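Local coordinates for poly-gamma-glutamate hydrolase (Bacillus phage phiNIT1, PDB 3A9L), which hydrolyses the gamma-glutamyl linkages of bacterial poly-gamma-glutamate as a zinc peptidase with an open mixed alpha/beta core, at residues H103-D108 with T141-A146. Sequence-based numbering, arbitrary orientation.
Sequences HGYKDD and TDRFTA. With ZN (zinc ion), chain C.
Tyr105 meets Arg143 and Phe144 in a small side-chain contact beside the zinc site, at the C-terminal end of strand 98-105 in the mixed sheet of the open alpha/beta core. Arg143 and Phe144 come from the loop between strands 138-139 and 162-167, and the two segments bury 141 Å² between them. The rings of Tyr105 and Phe144 are set obliquely, their centroids 5.6 Å apart and their planes at 45°. Tyr105 CB packs against the Phe144 rim, 3.8 Å from Phe144 CE2. Arg143 reaches the outer part of the same tyrosine ring, where its NH2 lies 3.6 Å from Tyr105 CE1. The guanidinium is tilted 61° to the ring. Arg143 is extended from CG to NE (chi2 178°), which carries its charged end across Tyr105, at about a right angle to it, while its CB sits above one face of the Phe144 ring, toward the rim. Tyr105 and Phe144 also both touch Glu165 on strand 162-167 and Leu114 on strand 113-116. Two residues before Tyr105, His103 ND1 binds the zinc ion at 2.1 Å; His40 and Glu45 complete the protein ligands. A zinc-bound water donates to Gly104 O, tying the metal to the strand backbone. At the far end of the tyrosine, a second water sits in the ring plane, 2.5 Å from Tyr105 OH; it donates to Asp107 OD2 and accepts a weak hydrogen bond from Arg143 NH2 at 3.3 Å.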
# COMPACT_ATOMS: atom_id res chain seq x y z
N HIS A 103 -15.70 7.00 -7.54
CA HIS A 103 -16.78 6.01 -7.65
C HIS A 103 -17.28 5.81 -9.04
O HIS A 103 -17.13 6.67 -9.92
CB HIS A 103 -17.96 6.38 -6.76
CG HIS A 103 -17.70 6.16 -5.30
ND1 HIS A 103 -18.04 4.99 -4.66
CD2 HIS A 103 -17.10 6.94 -4.37
CE1 HIS A 103 -17.66 5.06 -3.40
NE2 HIS A 103 -17.10 6.24 -3.19
N GLY A 104 -17.87 4.64 -9.26
CA GLY A 104 -18.50 4.35 -10.56
C GLY A 104 -20.00 4.12 -10.42
O GLY A 104 -20.44 3.39 -9.54
N TYR A 105 -20.81 4.76 -11.27
CA TYR A 105 -22.25 4.47 -11.22
C TYR A 105 -22.68 4.04 -12.62
O TYR A 105 -22.00 4.35 -13.59
CB TYR A 105 -23.08 5.65 -10.64
CG TYR A 105 -23.30 6.81 -11.59
CD1 TYR A 105 -24.40 6.85 -12.44
CD2 TYR A 105 -22.39 7.88 -11.64
CE1 TYR A 105 -24.60 7.93 -13.32
CE2 TYR A 105 -22.58 8.97 -12.51
CZ TYR A 105 -23.69 8.98 -13.35
OH TYR A 105 -23.87 10.04 -14.21
N LYS A 106 -23.79 3.29 -12.69
CA LYS A 106 -24.28 2.75 -13.95
C LYS A 106 -25.04 3.78 -14.78
O LYS A 106 -26.07 4.33 -14.37
CB LYS A 106 -25.16 1.51 -13.70
CG LYS A 106 -25.26 0.54 -14.90
CD LYS A 106 -25.45 -0.89 -14.41
CE LYS A 106 -25.14 -1.92 -15.48
NZ LYS A 106 -26.02 -1.76 -16.67
N ASP A 107 -24.47 4.09 -15.92
CA ASP A 107 -25.19 4.79 -16.97
C ASP A 107 -24.31 4.60 -18.16
O ASP A 107 -23.36 5.34 -18.35
CB ASP A 107 -25.40 6.28 -16.68
CG ASP A 107 -26.28 6.96 -17.73
OD1 ASP A 107 -26.76 6.25 -18.66
OD2 ASP A 107 -26.48 8.19 -17.64
N ASP A 108 -24.63 3.58 -18.94
CA ASP A 108 -23.87 3.30 -20.15
C ASP A 108 -24.24 4.26 -21.27
O ASP A 108 -23.66 4.23 -22.36
CB ASP A 108 -24.17 1.87 -20.63
CG ASP A 108 -23.55 0.81 -19.73
OD1 ASP A 108 -22.36 0.92 -19.39
OD2 ASP A 108 -24.26 -0.17 -19.42
N THR A 141 -27.12 16.14 -6.91
CA THR A 141 -28.42 16.63 -6.40
C THR A 141 -29.49 15.61 -5.95
O THR A 141 -29.84 15.58 -4.78
CB THR A 141 -29.10 17.57 -7.37
OG1 THR A 141 -29.19 16.93 -8.66
CG2 THR A 141 -28.34 18.91 -7.45
N ASP A 142 -30.07 14.81 -6.85
CA ASP A 142 -31.04 13.81 -6.34
C ASP A 142 -30.36 12.72 -5.49
O ASP A 142 -30.88 12.32 -4.44
CB ASP A 142 -32.01 13.19 -7.40
CG ASP A 142 -31.74 13.62 -8.85
OD1 ASP A 142 -30.62 13.39 -9.40
OD2 ASP A 142 -32.70 14.13 -9.48
N ARG A 143 -29.17 12.29 -5.93
CA ARG A 143 -28.43 11.16 -5.43
C ARG A 143 -26.96 11.54 -5.32
O ARG A 143 -26.51 12.54 -5.94
CB ARG A 143 -28.55 9.99 -6.42
CG ARG A 143 -28.06 10.37 -7.81
CD ARG A 143 -28.10 9.26 -8.83
NE ARG A 143 -27.87 9.81 -10.17
CZ ARG A 143 -27.80 9.10 -11.29
NH1 ARG A 143 -27.92 7.77 -11.27
NH2 ARG A 143 -27.60 9.72 -12.45
N PHE A 144 -26.21 10.77 -4.55
CA PHE A 144 -24.74 10.91 -4.47
C PHE A 144 -24.25 12.25 -3.93
O PHE A 144 -23.15 12.69 -4.25
CB PHE A 144 -24.11 10.68 -5.85
CG PHE A 144 -24.43 9.33 -6.45
CD1 PHE A 144 -24.44 8.18 -5.66
CD2 PHE A 144 -24.70 9.22 -7.79
CE1 PHE A 144 -24.74 6.93 -6.24
CE2 PHE A 144 -25.01 7.98 -8.37
CZ PHE A 144 -25.01 6.84 -7.60
N THR A 145 -25.08 12.91 -3.14
CA THR A 145 -24.71 14.24 -2.64
C THR A 145 -23.67 14.14 -1.52
O THR A 145 -22.91 15.08 -1.29
CB THR A 145 -25.91 15.07 -2.11
OG1 THR A 145 -26.41 14.48 -0.91
CG2 THR A 145 -27.02 15.20 -3.13
N ALA A 146 -23.67 12.99 -0.83
CA ALA A 146 -22.72 12.75 0.28
C ALA A 146 -22.49 13.92 1.24
O ALA A 146 -21.37 14.42 1.36
CB ALA A 146 -21.38 12.26 -0.30
ZN ZN C . -18.95 3.24 -5.38
O HOH W 1 -20.54 4.25 -6.65
O HOH W 2 -26.11 10.06 -15.33